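Long-range contacts in putative acyl-[acyl-carrier-protein]--UDP-N-acetylglucosamine O-acyltransferase (Bacteroides fragilis, PDB 4R36), which probably catalyses the transfer of an acyl chain from acyl-carrier protein to UDP-N-acetylglucosamine, the first step of lipid A synthesis: residues N49-D54 / G67-N72; N74-G79 / A98-N103; T116-R121 / A137-I142; I194-I199 / I259-D264; I210-L215 / N227-Y232. One frame throughout, in Å; residues are numbered along the deposited sequence.

Contact 1: N49-D54 / G67-N72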
# COMPACT_ATOMS: atom_id res chain seq x y z
N ASN A 49 4.15 -5.05 29.60
CA ASN A 49 3.03 -5.94 29.23
C ASN A 49 3.29 -6.53 27.84
O ASN A 49 2.40 -6.55 26.95
CB ASN A 49 1.71 -5.19 29.27
CG ASN A 49 0.51 -6.09 29.05
OD1 ASN A 49 0.54 -7.26 29.35
ND2 ASN A 49 -0.49 -5.56 28.40
N VAL A 50 4.50 -7.04 27.69
CA VAL A 50 4.96 -7.73 26.50
C VAL A 50 5.49 -9.09 26.95
O VAL A 50 6.23 -9.17 27.98
CB VAL A 50 6.04 -6.92 25.77
CG1 VAL A 50 6.81 -7.82 24.79
CG2 VAL A 50 5.46 -5.64 25.12
N VAL A 51 5.16 -10.13 26.18
CA VAL A 51 5.76 -11.44 26.30
C VAL A 51 6.36 -11.87 24.98
O VAL A 51 5.68 -11.84 23.95
CB VAL A 51 4.73 -12.47 26.77
CG1 VAL A 51 5.34 -13.84 26.97
CG2 VAL A 51 4.06 -11.92 28.04
N ILE A 52 7.64 -12.22 25.02
CA ILE A 52 8.41 -12.71 23.88
C ILE A 52 9.05 -14.04 24.25
O ILE A 52 9.79 -14.15 25.28
CB ILE A 52 9.49 -11.67 23.47
CG1 ILE A 52 8.86 -10.36 22.94
CG2 ILE A 52 10.44 -12.26 22.45
CD1 ILE A 52 9.81 -9.20 22.91
N GLY A 53 8.84 -15.04 23.42
CA GLY A 53 9.33 -16.41 23.60
C GLY A 53 10.78 -16.59 23.27
O GLY A 53 11.55 -15.63 23.25
N ASP A 54 11.16 -17.82 22.98
CA ASP A 54 12.55 -18.16 22.69
C ASP A 54 12.89 -18.08 21.25
O ASP A 54 12.01 -18.20 20.38
CB ASP A 54 12.84 -19.59 23.11
CG ASP A 54 12.62 -19.80 24.63
OD1 ASP A 54 12.71 -18.85 25.45
OD2 ASP A 54 12.28 -20.96 24.94
N GLY A 67 0.80 -5.15 25.22
CA GLY A 67 -0.19 -6.14 24.89
C GLY A 67 0.30 -7.19 23.90
O GLY A 67 -0.46 -8.07 23.53
N SER A 68 1.51 -7.07 23.42
CA SER A 68 2.03 -8.06 22.47
C SER A 68 2.40 -9.36 23.13
O SER A 68 2.92 -9.37 24.27
CB SER A 68 3.24 -7.55 21.76
OG SER A 68 3.01 -6.33 21.04
N ARG A 69 2.15 -10.45 22.40
CA ARG A 69 2.48 -11.78 22.79
C ARG A 69 3.08 -12.48 21.60
O ARG A 69 2.41 -12.65 20.55
CB ARG A 69 1.24 -12.52 23.22
CG ARG A 69 0.39 -11.84 24.30
CD ARG A 69 1.03 -11.94 25.67
NE ARG A 69 0.21 -11.29 26.68
CZ ARG A 69 0.35 -10.05 27.14
NH1 ARG A 69 1.26 -9.23 26.66
NH2 ARG A 69 -0.46 -9.62 28.10
N ILE A 70 4.34 -12.84 21.74
CA ILE A 70 5.11 -13.42 20.71
C ILE A 70 5.62 -14.78 21.13
O ILE A 70 6.24 -14.93 22.21
CB ILE A 70 6.24 -12.45 20.30
CG1 ILE A 70 5.62 -11.18 19.65
CG2 ILE A 70 7.25 -13.11 19.37
CD1 ILE A 70 6.56 -10.01 19.64
N GLY A 71 5.42 -15.75 20.26
CA GLY A 71 5.88 -17.13 20.50
C GLY A 71 7.34 -17.36 20.28
O GLY A 71 8.18 -16.51 20.62
N ASN A 72 7.66 -18.50 19.70
CA ASN A 72 9.08 -18.87 19.47
C ASN A 72 9.51 -18.91 18.02
O ASN A 72 8.73 -19.26 17.14
CB ASN A 72 9.34 -20.28 20.01
CG ASN A 72 8.91 -20.42 21.46
OD1 ASN A 72 9.15 -19.58 22.31
ND2 ASN A 72 8.23 -21.50 21.73
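R69 lies across V51, its CD 3.8 Å from V51 CG2, and the same methyl covers one face of the guanidinium group. The R69 chain is bent at chi2 (-75°), which turns its head toward N49. There NH2 of R69 donates to N49 OD1 at 2.9 Å. NH1 of R69 donates to N49 O, also at 2.9 Å. This is an end-on grip, one nitrogen to each of two oxygens. N49 O lies in the guanidinium plane, but NH1 stands above the plane of that carbonyl. G67 N reaches N49 O from the opposite face, at 2.7 Å. R69 NH1 also bonds S68 O, which takes V51 N on its other face at 3.0 Å. The V51 carbonyl then accepts I70 N (O to N 2.8 Å), and I70 O accepts G53 N. This is a parallel ladder. At its end D54 N bonds N72 OD1 at 2.8 Å, while the D54 carboxylate itself is held by E36 N. On the face away from R69, I52 and I70 run side by side, with I52 CG1 4.0 Å from I70 CD1. The two segments are equivalent places on successive coils of the left-handed beta helix, 18 residues apart. Strand 51-52 pairs with 68-70, strand 97-100 continues the sheet beyond, and I64 of strand 63-64 meets V50 and I70 across the interior.

Contact 2: N74-G79 / A98-N103; sequences NTIFPG and AEIGDN
A corner of the triangular left-handed beta helix is closed here by an inward-turned asparagine, N74. It sits just before strand 75-76, and its amide reaches the turn that follows strand 97-100 on the next coil. N74 ND2 donates to G101 O at 2.9 Å in a fairly straight bond, 160° at the hydrogen. G101 O lies in the plane of the N74 amide. N74 CG stands beside its own backbone N, anti to the carbonyl carbon (chi1 -61°), and this aims the amide at the turn. The other end of the amide is used as well, since OD1 accepts from N104 N. The pattern repeats along the corner. N56 OD1 accepts from N74 N, and N56 ND2 reaches G71 O. N56 and N74 are two rungs of an asparagine ladder, one coil apart, as described in other parallel beta helices. Under the amide lies I100. Its CD1 comes within 3.6 Å of N74 OD1 and 3.6 Å of N74 CG. The two side chains run antiparallel alongside one another, which buries the amide over hydrocarbon. Deeper in the interior, I76 CD1 meets I100 CD1 at 4.3 Å, so two different faces of the prism touch through their isoleucines. I70 and I106 pack against the same pair. Further along 74-79, F77 packs on I85 of a second subunit.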
# COMPACT_ATOMS: atom_id res chain seq x y z
N ASN A 74 10.38 -16.69 15.73
CA ASN A 74 9.94 -15.70 14.74
C ASN A 74 11.07 -14.78 14.32
O ASN A 74 12.07 -14.60 15.05
CB ASN A 74 8.90 -14.84 15.39
CG ASN A 74 7.69 -15.64 15.82
OD1 ASN A 74 6.85 -16.06 14.98
ND2 ASN A 74 7.59 -15.91 17.12
N THR A 75 10.93 -14.16 13.14
CA THR A 75 11.78 -13.01 12.79
C THR A 75 10.92 -11.82 12.49
O THR A 75 9.94 -11.93 11.69
CB THR A 75 12.64 -13.32 11.54
OG1 THR A 75 13.31 -14.58 11.68
CG2 THR A 75 13.64 -12.27 11.24
N ILE A 76 11.22 -10.71 13.14
CA ILE A 76 10.44 -9.47 13.03
C ILE A 76 11.37 -8.48 12.41
O ILE A 76 12.43 -8.10 12.99
CB ILE A 76 9.84 -9.09 14.41
CG1 ILE A 76 8.89 -10.22 14.84
CG2 ILE A 76 9.14 -7.76 14.37
CD1 ILE A 76 8.40 -10.01 16.23
N PHE A 77 10.99 -8.01 11.21
CA PHE A 77 11.83 -7.18 10.42
C PHE A 77 11.75 -5.74 10.78
O PHE A 77 10.81 -5.29 11.46
CB PHE A 77 11.51 -7.42 8.91
CG PHE A 77 12.07 -8.68 8.39
CD1 PHE A 77 11.57 -9.93 8.80
CD2 PHE A 77 13.09 -8.67 7.47
CE1 PHE A 77 12.10 -11.10 8.31
CE2 PHE A 77 13.60 -9.86 6.96
CZ PHE A 77 13.10 -11.06 7.39
N PRO A 78 12.69 -4.93 10.25
CA PRO A 78 12.68 -3.49 10.61
C PRO A 78 11.39 -2.74 10.35
O PRO A 78 10.78 -2.91 9.26
CB PRO A 78 13.79 -2.88 9.73
CG PRO A 78 14.70 -4.05 9.57
CD PRO A 78 13.78 -5.23 9.33
N GLY A 79 10.97 -1.92 11.31
CA GLY A 79 9.80 -1.05 11.11
C GLY A 79 8.46 -1.75 11.34
O GLY A 79 7.46 -1.07 11.38
N ALA A 98 -2.20 -8.43 21.07
CA ALA A 98 -1.80 -8.73 19.67
C ALA A 98 -0.84 -9.84 19.79
O ALA A 98 0.16 -9.73 20.54
CB ALA A 98 -1.16 -7.53 19.01
N GLU A 99 -1.10 -10.95 19.10
CA GLU A 99 -0.36 -12.16 19.32
C GLU A 99 0.10 -12.80 18.05
O GLU A 99 -0.64 -12.87 17.08
CB GLU A 99 -1.25 -13.21 20.04
CG GLU A 99 -2.01 -12.64 21.22
CD GLU A 99 -2.81 -13.65 22.06
OE1 GLU A 99 -2.73 -14.87 21.87
OE2 GLU A 99 -3.59 -13.21 22.92
N ILE A 100 1.33 -13.28 18.06
CA ILE A 100 1.80 -14.19 17.01
C ILE A 100 2.34 -15.43 17.67
O ILE A 100 2.82 -15.38 18.81
CB ILE A 100 2.85 -13.54 16.06
CG1 ILE A 100 4.25 -13.52 16.67
CG2 ILE A 100 2.41 -12.15 15.63
CD1 ILE A 100 5.29 -12.90 15.79
N GLY A 101 2.27 -16.54 16.93
CA GLY A 101 2.73 -17.87 17.38
C GLY A 101 4.21 -18.09 17.14
O GLY A 101 5.04 -17.29 17.58
N ASP A 102 4.51 -19.17 16.45
CA ASP A 102 5.88 -19.61 16.22
C ASP A 102 6.27 -19.60 14.79
O ASP A 102 5.42 -19.87 13.87
CB ASP A 102 6.07 -21.08 16.68
CG ASP A 102 5.67 -21.29 18.15
OD1 ASP A 102 5.79 -20.39 18.98
OD2 ASP A 102 5.23 -22.41 18.43
N ASN A 103 7.56 -19.34 14.57
CA ASN A 103 8.15 -19.51 13.30
C ASN A 103 7.52 -18.62 12.20
O ASN A 103 7.51 -18.99 11.04
CB ASN A 103 8.09 -20.98 12.84
CG ASN A 103 8.61 -21.94 13.90
OD1 ASN A 103 7.96 -22.94 14.22
ND2 ASN A 103 9.72 -21.62 14.45

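Contact 3: T116-R121 / A137-I142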
# COMPACT_ATOMS: atom_id res chain seq x y z
N THR A 116 -10.04 -5.42 20.40
CA THR A 116 -11.05 -4.56 21.03
C THR A 116 -11.93 -5.46 21.92
O THR A 116 -11.80 -6.68 21.91
CB THR A 116 -11.97 -3.89 20.02
OG1 THR A 116 -12.80 -4.88 19.36
CG2 THR A 116 -11.22 -3.07 19.04
N ALA A 117 -12.90 -4.87 22.60
CA ALA A 117 -13.87 -5.63 23.40
C ALA A 117 -14.68 -6.61 22.57
O ALA A 117 -15.28 -7.52 23.10
CB ALA A 117 -14.82 -4.68 24.11
N ALA A 118 -14.76 -6.41 21.27
CA ALA A 118 -15.47 -7.37 20.40
C ALA A 118 -14.96 -8.80 20.50
O ALA A 118 -15.70 -9.72 20.19
CB ALA A 118 -15.39 -6.90 18.91
N LYS A 119 -13.67 -8.95 20.79
CA LYS A 119 -13.05 -10.22 21.02
C LYS A 119 -11.95 -10.08 22.08
O LYS A 119 -12.01 -10.72 23.13
CB LYS A 119 -12.44 -10.83 19.72
CG LYS A 119 -11.88 -12.23 19.96
CD LYS A 119 -11.29 -12.89 18.72
CE LYS A 119 -10.64 -14.20 19.09
NZ LYS A 119 -10.08 -14.94 17.92
N GLY A 120 -10.94 -9.26 21.83
CA GLY A 120 -9.94 -8.95 22.82
C GLY A 120 -8.55 -9.36 22.50
O GLY A 120 -7.61 -8.99 23.20
N ARG A 121 -8.40 -10.13 21.41
CA ARG A 121 -7.14 -10.74 21.02
C ARG A 121 -7.07 -10.74 19.48
O ARG A 121 -7.99 -11.25 18.84
CB ARG A 121 -7.06 -12.19 21.50
CG ARG A 121 -7.21 -12.33 23.04
CD ARG A 121 -7.31 -13.78 23.44
NE ARG A 121 -6.07 -14.52 23.20
CZ ARG A 121 -5.98 -15.83 23.30
NH1 ARG A 121 -7.01 -16.55 23.67
NH2 ARG A 121 -4.84 -16.46 23.06
N ALA A 137 -5.82 -6.13 11.38
CA ALA A 137 -6.63 -5.27 12.17
C ALA A 137 -7.03 -5.96 13.45
O ALA A 137 -6.88 -7.17 13.60
CB ALA A 137 -7.84 -4.82 11.41
N HIS A 138 -7.53 -5.12 14.36
CA HIS A 138 -8.08 -5.61 15.64
C HIS A 138 -8.96 -6.85 15.52
O HIS A 138 -9.82 -6.96 14.64
CB HIS A 138 -8.88 -4.51 16.28
CG HIS A 138 -10.13 -4.15 15.53
ND1 HIS A 138 -11.35 -4.70 15.84
CD2 HIS A 138 -10.37 -3.21 14.58
CE1 HIS A 138 -12.29 -4.18 15.06
NE2 HIS A 138 -11.71 -3.26 14.30
N ASP A 139 -8.69 -7.83 16.38
CA ASP A 139 -9.53 -9.07 16.54
C ASP A 139 -9.48 -10.03 15.34
O ASP A 139 -10.20 -11.03 15.33
CB ASP A 139 -10.97 -8.78 16.91
CG ASP A 139 -11.08 -7.75 18.06
OD1 ASP A 139 -10.55 -8.05 19.12
OD2 ASP A 139 -11.59 -6.65 17.86
N ALA A 140 -8.60 -9.74 14.35
CA ALA A 140 -8.42 -10.63 13.25
C ALA A 140 -7.76 -11.91 13.71
O ALA A 140 -7.12 -11.98 14.77
CB ALA A 140 -7.55 -9.97 12.21
N LEU A 141 -8.00 -12.96 12.95
CA LEU A 141 -7.47 -14.28 13.20
C LEU A 141 -6.82 -14.82 11.91
O LEU A 141 -7.53 -14.99 10.92
CB LEU A 141 -8.57 -15.26 13.62
CG LEU A 141 -8.06 -16.72 13.79
CD1 LEU A 141 -7.06 -16.88 14.91
CD2 LEU A 141 -9.26 -17.68 13.98
N ILE A 142 -5.52 -15.09 11.96
CA ILE A 142 -4.79 -15.80 10.92
C ILE A 142 -4.37 -17.13 11.48
O ILE A 142 -3.86 -17.19 12.61
CB ILE A 142 -3.57 -15.00 10.43
CG1 ILE A 142 -4.07 -13.66 9.86
CG2 ILE A 142 -2.79 -15.75 9.40
CD1 ILE A 142 -2.95 -12.78 9.29
O HOH W 1 -8.09 -13.29 16.95
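D139 is the polar centre of this contact. Each carboxylate oxygen takes two firm donors, and T116 N adds a weak bond to OD2. OD1 of D139 accepts T116 N at 3.0 Å on its syn side. G120 N comes to D139 OD1 from the anti side and the opposite face, also at 3.0 Å and nearly straight (174° at the hydrogen). T116 OG1 donates to D139 OD2 at 2.6 Å, again syn. The anti side of D139 OD2 takes H138 ND1 at 2.8 Å, with the acceptor in the plane of the imidazole ring. This His-carboxylate bond fixes the rotation of the ring, and H138 belongs to the UDP-N-acetylglucosamine binding site seen for this protein. The T116 hydroxyl also accepts A118 N at 3.1 Å, an ST turn. Its position between the backbone N and the carbonyl carbon (chi1 67°) lets it serve both partners. The loop that ends at G120 projects from the left-handed beta helix just before strand 121-124, while A137-A140 form a type II turn at a corner of the next coil. D139 ties the base of the loop to that corner, and its own N is held by T122 OG1. The extended chain of K119 carries NZ to a water at 2.8 Å. That water also lies 2.7 Å from A140 O and close to R121 O.

Contact 4: I194-I199 / I259-D264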
# COMPACT_ATOMS: atom_id res chain seq x y z
N ILE A 194 -14.53 -16.59 1.04
CA ILE A 194 -13.88 -17.35 -0.04
C ILE A 194 -13.70 -18.80 0.36
O ILE A 194 -12.95 -19.09 1.27
CB ILE A 194 -12.55 -16.74 -0.41
CG1 ILE A 194 -12.77 -15.25 -0.78
CG2 ILE A 194 -11.92 -17.47 -1.57
CD1 ILE A 194 -11.52 -14.59 -1.23
N PRO A 195 -14.39 -19.70 -0.34
CA PRO A 195 -14.40 -21.09 0.12
C PRO A 195 -13.08 -21.79 -0.20
O PRO A 195 -12.32 -21.34 -1.09
CB PRO A 195 -15.62 -21.70 -0.62
CG PRO A 195 -15.64 -20.92 -1.88
CD PRO A 195 -15.27 -19.51 -1.49
N PRO A 196 -12.81 -22.93 0.46
CA PRO A 196 -11.46 -23.53 0.40
C PRO A 196 -11.05 -24.08 -0.94
O PRO A 196 -11.94 -24.44 -1.73
CB PRO A 196 -11.51 -24.63 1.44
CG PRO A 196 -12.93 -24.85 1.70
CD PRO A 196 -13.65 -23.56 1.47
N TYR A 197 -9.75 -24.07 -1.23
CA TYR A 197 -9.15 -24.68 -2.40
C TYR A 197 -9.26 -23.89 -3.74
O TYR A 197 -8.80 -24.36 -4.74
CB TYR A 197 -9.69 -26.12 -2.63
CG TYR A 197 -9.64 -26.97 -1.42
CD1 TYR A 197 -8.43 -27.37 -0.90
CD2 TYR A 197 -10.80 -27.47 -0.86
CE1 TYR A 197 -8.36 -28.16 0.24
CE2 TYR A 197 -10.76 -28.23 0.31
CZ TYR A 197 -9.53 -28.62 0.81
OH TYR A 197 -9.47 -29.31 1.96
N ILE A 198 -9.96 -22.74 -3.76
CA ILE A 198 -10.20 -22.04 -5.03
C ILE A 198 -9.18 -20.95 -5.32
O ILE A 198 -8.45 -20.50 -4.43
CB ILE A 198 -11.63 -21.47 -5.13
CG1 ILE A 198 -11.88 -20.25 -4.25
CG2 ILE A 198 -12.66 -22.55 -4.82
CD1 ILE A 198 -13.06 -19.42 -4.67
N ILE A 199 -9.13 -20.57 -6.59
CA ILE A 199 -8.54 -19.32 -7.02
C ILE A 199 -9.62 -18.27 -7.10
O ILE A 199 -10.70 -18.48 -7.68
CB ILE A 199 -7.84 -19.47 -8.37
CG1 ILE A 199 -6.78 -20.59 -8.34
CG2 ILE A 199 -7.21 -18.15 -8.82
CD1 ILE A 199 -6.22 -20.91 -9.71
N ILE A 259 -13.86 -32.57 0.88
CA ILE A 259 -15.21 -32.29 0.40
C ILE A 259 -16.12 -31.87 1.54
O ILE A 259 -16.97 -30.97 1.40
CB ILE A 259 -15.78 -33.47 -0.41
CG1 ILE A 259 -14.81 -33.94 -1.47
CG2 ILE A 259 -17.11 -33.12 -1.01
CD1 ILE A 259 -14.22 -32.89 -2.44
N GLU A 260 -15.92 -32.45 2.72
CA GLU A 260 -16.72 -32.05 3.83
C GLU A 260 -16.38 -30.65 4.29
O GLU A 260 -17.23 -29.91 4.76
CB GLU A 260 -16.53 -33.06 5.00
CG GLU A 260 -17.09 -34.43 4.64
CD GLU A 260 -16.71 -35.50 5.71
OE1 GLU A 260 -16.68 -35.17 6.92
OE2 GLU A 260 -16.44 -36.65 5.37
N TYR A 261 -15.12 -30.28 4.14
CA TYR A 261 -14.71 -28.95 4.50
C TYR A 261 -15.34 -27.93 3.54
O TYR A 261 -15.87 -26.91 3.97
CB TYR A 261 -13.21 -28.88 4.45
CG TYR A 261 -12.53 -27.56 4.70
CD1 TYR A 261 -13.08 -26.58 5.58
CD2 TYR A 261 -11.28 -27.35 4.19
CE1 TYR A 261 -12.37 -25.41 5.88
CE2 TYR A 261 -10.54 -26.21 4.50
CZ TYR A 261 -11.09 -25.26 5.35
OH TYR A 261 -10.33 -24.14 5.53
N ILE A 262 -15.35 -28.22 2.24
CA ILE A 262 -16.01 -27.33 1.28
C ILE A 262 -17.47 -27.12 1.67
O ILE A 262 -17.99 -25.99 1.79
CB ILE A 262 -15.93 -27.91 -0.12
CG1 ILE A 262 -14.52 -27.90 -0.63
CG2 ILE A 262 -16.84 -27.20 -1.11
CD1 ILE A 262 -14.35 -28.77 -1.87
N VAL A 263 -18.15 -28.23 1.92
CA VAL A 263 -19.59 -28.17 2.25
C VAL A 263 -19.88 -27.43 3.55
O VAL A 263 -20.72 -26.55 3.62
CB VAL A 263 -20.22 -29.59 2.21
CG1 VAL A 263 -21.61 -29.56 2.79
CG2 VAL A 263 -20.19 -30.13 0.79
N ASP A 264 -19.19 -27.78 4.59
CA ASP A 264 -19.40 -27.16 5.87
C ASP A 264 -19.10 -25.64 5.81
O ASP A 264 -19.84 -24.84 6.38
CB ASP A 264 -18.43 -27.77 6.89
CG ASP A 264 -18.84 -27.45 8.33
OD1 ASP A 264 -19.79 -28.07 8.84
OD2 ASP A 264 -18.29 -26.52 8.92
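P196 sets its CG and CB on one face of the Y261 ring, and this is the tight part of the contact. Its CG stands 3.8 Å from the centroid of the Y261 ring and only 9° off the ring normal, a CH-pi contact. P196 CB approaches nearer the rim, 3.6 Å from Y261 CE2. Y197 meets the same ring from another direction. Its OH lies at the edge of the Y261 ring, in plane, 3.5 Å from CD2. The two tyrosine planes are almost perpendicular, at 86°. I262 CG1 sits in the plane of the Y197 ring, 3.8 Å from Y197 CD2. A type II turn from P195 to I198 puts P196 and Y197 at its two central positions, and so offers both to the helix together. The fit is looser between P196 CG and I262 CG1, at 4.2 Å. The solvent side is another flank of the helix, where E260 and D264 are exposed. Y261 itself is partly exposed, but its hydroxyl is engaged by D161 OD2 and G180 N of the beta helix. With CG anti to the backbone N (chi1 176°), the ring extends from helix 257-267 to these partners. The arrangement joins the last turns of the left-handed beta helix to the C-terminal helical domain of the LpxA fold.

Contact 5: I210-L215 / N227-Y232; sequences INIIGL and NIHNAY
I210 keeps CG1 beside its backbone N (chi1 -60°), over H229, and the bend at chi2 (-46°) carries CD1 to Y232. The contact belongs to the C-terminal helical domain, where the end of strand 206-210 and the start of helix 212-217 pack on helix 222-237. CG1 of I210 lies over one face of the H229 imidazole, 4.0 Å from the ring centroid and offset toward the rim, a CH-pi contact. CD1 of I210 goes on past the ring to lie 3.6 Å from Y232 CD2. The same methyl touches I228 CG2 at 4.0 Å. I228, H229 and Y232, all on the side of helix 222-237 that faces I210, share this one isoleucine. Y232 crosses it at about a right angle, and the Y232 hydroxyl is bonded to P196 O. I212 CD1 adds a looser touch, 4.4 Å from H229 ND1. Between I210 and I212 stands N211, the N-cap of helix 212-217. Its OD1 accepts G214 N at 3.1 Å, and its ND2 is held by Y181 O. N211 belongs to the UDP-N-acetylglucosamine site observed for this protein, so the cap and its second anchor fix the amide of a binding residue. One helical turn on, L215 extends toward the same partner helix. L215 and I228 meet tip to tip, CD1 of L215 4.1 Å from CD1 of I228.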
# COMPACT_ATOMS: atom_id res chain seq x y z
N ILE A 210 -9.82 -23.99 -9.63
CA ILE A 210 -9.13 -24.58 -8.43
C ILE A 210 -7.70 -24.27 -8.35
O ILE A 210 -7.08 -24.16 -9.37
CB ILE A 210 -9.27 -26.11 -8.52
CG1 ILE A 210 -10.71 -26.46 -8.52
CG2 ILE A 210 -8.56 -26.81 -7.39
CD1 ILE A 210 -11.52 -25.76 -7.49
N ASN A 211 -7.14 -24.17 -7.14
CA ASN A 211 -5.71 -23.92 -6.91
C ASN A 211 -4.91 -25.22 -7.18
O ASN A 211 -4.41 -25.82 -6.24
CB ASN A 211 -5.50 -23.45 -5.50
CG ASN A 211 -4.06 -23.07 -5.18
OD1 ASN A 211 -3.24 -22.95 -6.03
ND2 ASN A 211 -3.77 -22.92 -3.92
N ILE A 212 -4.92 -25.67 -8.42
CA ILE A 212 -4.35 -26.99 -8.78
C ILE A 212 -2.87 -26.97 -8.49
O ILE A 212 -2.34 -27.95 -7.95
CB ILE A 212 -4.60 -27.35 -10.24
CG1 ILE A 212 -6.07 -27.58 -10.45
CG2 ILE A 212 -3.89 -28.66 -10.65
CD1 ILE A 212 -6.50 -27.65 -11.92
N ILE A 213 -2.21 -25.85 -8.79
CA ILE A 213 -0.77 -25.69 -8.55
C ILE A 213 -0.43 -25.90 -7.10
O ILE A 213 0.35 -26.78 -6.76
CB ILE A 213 -0.24 -24.31 -9.01
CG1 ILE A 213 -0.35 -24.22 -10.52
CG2 ILE A 213 1.22 -24.13 -8.62
CD1 ILE A 213 -0.38 -22.80 -11.04
N GLY A 214 -1.08 -25.14 -6.24
CA GLY A 214 -0.88 -25.28 -4.81
C GLY A 214 -1.20 -26.66 -4.29
O GLY A 214 -0.47 -27.21 -3.40
N LEU A 215 -2.29 -27.25 -4.79
CA LEU A 215 -2.65 -28.58 -4.27
C LEU A 215 -1.68 -29.67 -4.70
O LEU A 215 -1.33 -30.55 -3.90
CB LEU A 215 -4.06 -28.96 -4.68
CG LEU A 215 -5.13 -28.05 -4.07
CD1 LEU A 215 -6.47 -28.45 -4.65
CD2 LEU A 215 -5.13 -28.13 -2.59
N ASN A 227 -12.00 -34.43 -7.43
CA ASN A 227 -13.21 -34.34 -6.64
C ASN A 227 -13.53 -32.91 -6.21
O ASN A 227 -14.69 -32.50 -6.22
CB ASN A 227 -13.15 -35.31 -5.43
CG ASN A 227 -13.10 -36.82 -5.85
OD1 ASN A 227 -13.44 -37.17 -6.98
ND2 ASN A 227 -12.66 -37.67 -4.95
N ILE A 228 -12.49 -32.19 -5.81
CA ILE A 228 -12.64 -30.81 -5.40
C ILE A 228 -13.15 -30.03 -6.62
O ILE A 228 -14.08 -29.20 -6.52
CB ILE A 228 -11.30 -30.25 -4.87
CG1 ILE A 228 -10.97 -30.90 -3.53
CG2 ILE A 228 -11.31 -28.71 -4.76
CD1 ILE A 228 -9.56 -30.69 -3.06
N HIS A 229 -12.56 -30.33 -7.77
CA HIS A 229 -12.96 -29.62 -8.98
C HIS A 229 -14.42 -29.86 -9.30
O HIS A 229 -15.20 -28.94 -9.58
CB HIS A 229 -12.03 -30.03 -10.17
CG HIS A 229 -11.97 -28.98 -11.21
ND1 HIS A 229 -10.82 -28.67 -11.90
CD2 HIS A 229 -12.89 -28.06 -11.58
CE1 HIS A 229 -11.07 -27.68 -12.73
NE2 HIS A 229 -12.33 -27.29 -12.56
N ASN A 230 -14.83 -31.12 -9.21
CA ASN A 230 -16.21 -31.48 -9.41
C ASN A 230 -17.17 -30.89 -8.41
O ASN A 230 -18.25 -30.43 -8.81
CB ASN A 230 -16.37 -33.00 -9.49
CG ASN A 230 -15.84 -33.53 -10.83
OD1 ASN A 230 -15.80 -32.80 -11.82
ND2 ASN A 230 -15.35 -34.76 -10.84
N ALA A 231 -16.78 -30.80 -7.13
CA ALA A 231 -17.65 -30.11 -6.19
C ALA A 231 -17.89 -28.63 -6.61
O ALA A 231 -19.02 -28.14 -6.58
CB ALA A 231 -17.08 -30.18 -4.79
N TYR A 232 -16.83 -27.95 -7.04
CA TYR A 232 -17.00 -26.56 -7.45
C TYR A 232 -17.67 -26.33 -8.77
O TYR A 232 -18.31 -25.29 -8.95
CB TYR A 232 -15.69 -25.79 -7.33
CG TYR A 232 -15.38 -25.45 -5.89
CD1 TYR A 232 -16.14 -24.54 -5.21
CD2 TYR A 232 -14.29 -26.03 -5.22
CE1 TYR A 232 -15.92 -24.28 -3.85
CE2 TYR A 232 -13.99 -25.72 -3.90
CZ TYR A 232 -14.80 -24.81 -3.22
OH TYR A 232 -14.59 -24.44 -1.91

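In the fold
Contacts 1, 2 and 3 belong to the left-handed beta helix, and contacts 4 and 5 to the C-terminal helical domain and its junction with the beta helix. Contacts 1 and 2 meet in one sheet, through strands 68-70 and 97-100, and contact 2 crosses from it to another. They touch directly: R69 O pairs with I100 N, and D102 OD1 takes N72 N. A salt bridge between E99 and R121 joins contact 2 to contact 3. All three depend on polar bonds between coils, and contact 3 opens to solvent at its loop. Contacts 4 and 5 are buried and apolar, built on isoleucines, proline and aromatic rings. Y197 O bonds N211 N between them. Contact 1 lies about 38 Å from contact 5, centre to centre.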